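Local coordinates for protein bazooka, isoform C,LD29223p (Drosophila melanogaster, PDB 5OAK) that acts as a cell polarity protein whose first PDZ domain binds the PDZ-binding motif of Par6, and which probably also binds phosphatidylinositol and phosphatidic acid, at residues Ile64-Thr67 against Glu68-Gln72; Val71-Gln74 against Leu75-Leu79. All blocks are in the same frame, centred on the assembly; numbering follows the deposited sequence.

Contact 1. Residues Ile64-Thr67 against Glu68-Gln72; sequences IGLT and ESQVQ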
loop_
_atom_site.group_PDB
_atom_site.type_symbol
_atom_site.label_atom_id
_atom_site.label_comp_id
_atom_site.label_asym_id
_atom_site.label_seq_id
_atom_site.Cartn_x
_atom_site.Cartn_y
_atom_site.Cartn_z
ATOM N N ILE A 64 8.998 6.841 -1.197
ATOM C CA ILE A 64 10.469 6.716 -1.217
ATOM C C ILE A 64 11.081 7.909 -0.460
ATOM O O ILE A 64 10.630 9.046 -0.626
ATOM C CB ILE A 64 10.973 6.645 -2.669
ATOM C CG1 ILE A 64 10.636 5.272 -3.275
ATOM C CG2 ILE A 64 12.462 6.837 -2.762
ATOM C CD1 ILE A 64 10.881 5.239 -4.843
ATOM N N GLY A 65 12.029 7.625 0.447
ATOM C CA GLY A 65 12.686 8.659 1.236
ATOM C C GLY A 65 12.025 8.868 2.575
ATOM O O GLY A 65 12.626 9.536 3.443
ATOM N N LEU A 66 10.832 8.334 2.782
ATOM C CA LEU A 66 10.187 8.491 4.086
ATOM C C LEU A 66 10.684 7.422 5.051
ATOM O O LEU A 66 11.011 6.285 4.628
ATOM C CB LEU A 66 8.660 8.398 3.981
ATOM C CG LEU A 66 8.014 9.470 3.119
ATOM C CD1 LEU A 66 6.472 9.317 3.222
ATOM C CD2 LEU A 66 8.437 10.870 3.518
ATOM N N THR A 67 10.721 7.770 6.340
ATOM C CA THR A 67 11.113 6.791 7.329
ATOM C C THR A 67 9.991 5.756 7.483
ATOM O O THR A 67 8.815 5.961 7.050
ATOM C CB THR A 67 11.390 7.426 8.706
ATOM O OG1 THR A 67 10.123 7.783 9.279
ATOM C CG2 THR A 67 12.308 8.660 8.639
ATOM N N GLU A 68 10.350 4.641 8.090
ATOM C CA GLU A 68 9.382 3.577 8.290
ATOM C C GLU A 68 8.161 4.113 9.078
ATOM O O GLU A 68 7.003 3.811 8.767
ATOM C CB GLU A 68 10.064 2.389 9.012
ATOM C CG GLU A 68 9.203 1.197 9.003
ATOM C CD GLU A 68 9.860 -0.093 9.500
ATOM O OE1 GLU A 68 9.110 -1.031 9.853
ATOM O OE2 GLU A 68 11.093 -0.193 9.511
ATOM N N SER A 69 8.425 4.950 10.064
ATOM C CA SER A 69 7.366 5.537 10.882
ATOM C C SER A 69 6.519 6.527 10.093
ATOM O O SER A 69 5.305 6.567 10.255
ATOM C CB SER A 69 7.969 6.236 12.105
ATOM O OG SER A 69 6.982 6.927 12.868
ATOM N N GLN A 70 7.160 7.328 9.249
ATOM C CA GLN A 70 6.405 8.229 8.408
ATOM C C GLN A 70 5.476 7.476 7.455
ATOM O O GLN A 70 4.367 7.956 7.171
ATOM C CB GLN A 70 7.372 9.089 7.593
ATOM C CG GLN A 70 8.025 10.241 8.372
ATOM C CD GLN A 70 8.965 11.021 7.446
ATOM O OE1 GLN A 70 9.882 10.454 6.855
ATOM N NE2 GLN A 70 8.678 12.309 7.253
ATOM N N VAL A 71 5.932 6.327 6.929
ATOM C CA VAL A 71 5.082 5.579 5.979
ATOM C C VAL A 71 3.847 5.063 6.728
ATOM O O VAL A 71 2.740 5.147 6.229
ATOM C CB VAL A 71 5.867 4.437 5.316
ATOM C CG1 VAL A 71 4.938 3.475 4.580
ATOM C CG2 VAL A 71 6.926 4.979 4.376
ATOM N N GLN A 72 4.048 4.591 7.954
ATOM C CA GLN A 72 2.934 4.059 8.732
ATOM C C GLN A 72 1.936 5.190 8.997
ATOM O O GLN A 72 0.725 5.002 8.908
ATOM C CB GLN A 72 3.425 3.447 10.043
ATOM C CG GLN A 72 4.031 2.078 9.821
ATOM C CD GLN A 72 4.677 1.551 11.079
ATOM O OE1 GLN A 72 4.426 2.073 12.157
ATOM N NE2 GLN A 72 5.532 0.542 10.947
#

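Contact 2. Residues Val71-Gln74 against Leu75-Leu79; sequences VQEQ and LRRAL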
loop_
_atom_site.group_PDB
_atom_site.type_symbol
_atom_site.label_atom_id
_atom_site.label_comp_id
_atom_site.label_asym_id
_atom_site.label_seq_id
_atom_site.Cartn_x
_atom_site.Cartn_y
_atom_site.Cartn_z
ATOM N N VAL A 71 5.932 6.327 6.929
ATOM C CA VAL A 71 5.082 5.579 5.979
ATOM C C VAL A 71 3.847 5.063 6.728
ATOM O O VAL A 71 2.740 5.147 6.229
ATOM C CB VAL A 71 5.867 4.437 5.316
ATOM C CG1 VAL A 71 4.938 3.475 4.580
ATOM C CG2 VAL A 71 6.926 4.979 4.376
ATOM N N GLN A 72 4.048 4.591 7.954
ATOM C CA GLN A 72 2.934 4.059 8.732
ATOM C C GLN A 72 1.936 5.190 8.997
ATOM O O GLN A 72 0.725 5.002 8.908
ATOM C CB GLN A 72 3.425 3.447 10.043
ATOM C CG GLN A 72 4.031 2.078 9.821
ATOM C CD GLN A 72 4.677 1.551 11.079
ATOM O OE1 GLN A 72 4.426 2.073 12.157
ATOM N NE2 GLN A 72 5.532 0.542 10.947
ATOM N N GLU A 73 2.458 6.365 9.331
ATOM C CA GLU A 73 1.596 7.522 9.578
ATOM C C GLU A 73 0.834 7.923 8.331
ATOM O O GLU A 73 -0.338 8.277 8.407
ATOM C CB GLU A 73 2.398 8.722 10.089
ATOM C CG GLU A 73 1.526 9.960 10.407
ATOM C CD GLU A 73 0.298 9.668 11.287
ATOM O OE1 GLU A 73 0.406 8.873 12.247
ATOM O OE2 GLU A 73 -0.784 10.246 11.025
ATOM N N GLN A 74 1.475 7.917 7.169
ATOM C CA GLN A 74 0.738 8.290 5.987
ATOM C C GLN A 74 -0.311 7.230 5.626
ATOM O O GLN A 74 -1.365 7.580 5.121
ATOM C CB GLN A 74 1.730 8.580 4.858
ATOM C CG GLN A 74 2.591 9.802 5.226
ATOM C CD GLN A 74 1.734 11.032 5.642
ATOM O OE1 GLN A 74 1.950 11.643 6.682
ATOM N NE2 GLN A 74 0.767 11.361 4.832
ATOM N N LEU A 75 -0.048 5.946 5.919
ATOM C CA LEU A 75 -1.094 4.937 5.730
ATOM C C LEU A 75 -2.292 5.228 6.622
ATOM O O LEU A 75 -3.434 5.101 6.195
ATOM C CB LEU A 75 -0.608 3.551 6.078
ATOM C CG LEU A 75 0.297 3.014 5.017
ATOM C CD1 LEU A 75 1.054 1.785 5.559
ATOM C CD2 LEU A 75 -0.532 2.632 3.825
ATOM N N ARG A 76 -2.022 5.545 7.880
ATOM C CA ARG A 76 -3.125 5.822 8.803
ATOM C C ARG A 76 -3.932 7.008 8.308
ATOM O O ARG A 76 -5.166 7.000 8.344
ATOM C CB ARG A 76 -2.599 6.098 10.222
ATOM C CG ARG A 76 -2.096 4.845 10.927
ATOM C CD ARG A 76 -1.696 5.087 12.404
ATOM N NE ARG A 76 -0.822 4.019 12.875
ATOM C CZ ARG A 76 0.506 4.136 12.984
ATOM N NH1 ARG A 76 1.119 5.295 12.700
ATOM N NH2 ARG A 76 1.225 3.098 13.400
ATOM N N ARG A 77 -3.256 8.038 7.842
ATOM C CA ARG A 77 -3.950 9.187 7.287
ATOM C C ARG A 77 -4.798 8.842 6.058
ATOM O O ARG A 77 -5.973 9.232 5.963
ATOM C CB ARG A 77 -2.955 10.290 6.932
ATOM C CG ARG A 77 -2.512 11.075 8.094
ATOM C CD ARG A 77 -1.918 12.396 7.553
ATOM N NE ARG A 77 -1.667 13.341 8.628
ATOM C CZ ARG A 77 -0.474 13.830 8.927
ATOM N NH1 ARG A 77 0.571 13.485 8.205
ATOM N NH2 ARG A 77 -0.336 14.683 9.937
ATOM N N ALA A 78 -4.227 8.080 5.138
ATOM C CA ALA A 78 -4.933 7.709 3.932
ATOM C C ALA A 78 -6.159 6.880 4.266
ATOM O O ALA A 78 -7.176 6.949 3.541
ATOM C CB ALA A 78 -4.004 6.909 3.000
ATOM N N LEU A 79 -6.072 6.067 5.332
ATOM C CA LEU A 79 -7.198 5.199 5.702
ATOM C C LEU A 79 -8.343 5.986 6.321
ATOM O O LEU A 79 -9.425 5.405 6.566
ATOM C CB LEU A 79 -6.751 4.067 6.655
ATOM C CG LEU A 79 -5.894 3.015 5.919
ATOM C CD1 LEU A 79 -5.199 2.120 6.921
ATOM C CD2 LEU A 79 -6.700 2.198 4.883
#

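Contact 1. Residues Ile64-Thr67 against Glu68-Gln72
Thr-67 and Gln-70 lock onto each other in a capping box at the start of helix 68-78, within the PDZ part of this engineered fusion. Thr-67 is the N-cap: its OG1 accepts from the backbone N of Gln-70 at 3.0 Å, a nearly straight bond. In return, the side-chain OE1 of Gln-70 takes the backbone N of Thr-67 at 2.9 Å, with an N-H...O angle of 170°; the donor lies in the amide plane and uses one of the lone pairs of OE1. The two side chains cross at about a right angle, which brings CG of Gln-70 to 3.4 Å from OG1 of Thr-67. What aims the threonine is its first torsion: at 74°, OG1 sits between the backbone N and the carbonyl carbon and faces the first turn, while CG2 packs 3.5 Å from OE1 of Gln-70. The inward side is apolar, with CB of Leu-66 against CG2 of buried Val-71 at 3.9 Å. The first helical i to i+4 bond runs from N of Val-71 to O of Thr-67 at 2.9 Å. On the looser, outer side Glu-68 runs extended from the helix and packs on Gly-113 in the fused Par6 peptide of a second subunit. Each side chain of the box accepts from the other residue's backbone N, and two backbone N-H groups are thus met by neutral side-chain oxygens.

Contact 2. Residues Val71-Gln74 against Leu75-Leu79
The carbonyl O of Gln-74 takes the backbone N of Ala-78 at 2.9 Å with an N-H...O angle of 161°, and CB of Ala-78 rests on the same oxygen. Equivalent i to i+4 bonds run from Leu-75 to Val-71, from Arg-76 to Gln-72 and from Arg-77 to Glu-73. On the buried side, CG1 of Val-71 and CD1 of Leu-75 come to 4.3 Å, a light touch; both residues also meet Leu-33 on strand 33-38, and Leu-75 and Ala-78 reach Ile-58 on strand 54-58. This helix, 68-78, is the one that flanks the peptide groove with strand 21-25 in a PDZ domain, and Leu-75 packs on Leu-115 in the fused Par6 peptide of a second subunit. Charges occupy the outer side. The bend of Glu-73 at chi2 (49°) brings its carboxylate back over the following turn, where OE1 makes a long salt bridge to NH1 of Arg-76 at 3.7 Å, while OE2 stands over one face of the Arg-77 guanidinium, 4.0 Å from NE, where no N-H points at it. The main polar bond of Arg-76 lies elsewhere, from NE to the carbonyl O of Gly-107 in the linker of the second subunit. Gln-72 runs alongside Arg-76, its amide almost perpendicular to the guanidinium and its OE1 3.6 Å from NH2. At the edge of the Arg-77 guanidinium, OE1 of Gln-74 approaches NH1 at 2.8 Å, a bond that is weak, its N-H...O angle only 125°, and rests on one of two conformers of Gln-74.

How the contacts relate
Both contacts belong to helix 68-78 and share Val-71 and Gln-72, so contact 2 continues the helix that contact 1 begins. Contact 1 is mostly at the surface, where the incoming loop meets the first turn, and its chemistry is that of a helix start: for N of Gln-70, a side-chain oxygen stands in where the first turn lacks a preceding carbonyl. Contact 2 is partly buried and relies on regular backbone bonds, with apolar residues turned to the sheet and a loose charged cluster outside. Val-71 is the shared buried member, touching Leu-66 in one and Leu-75 in the other. Each contact also meets the fused Par6 peptide of a second subunit.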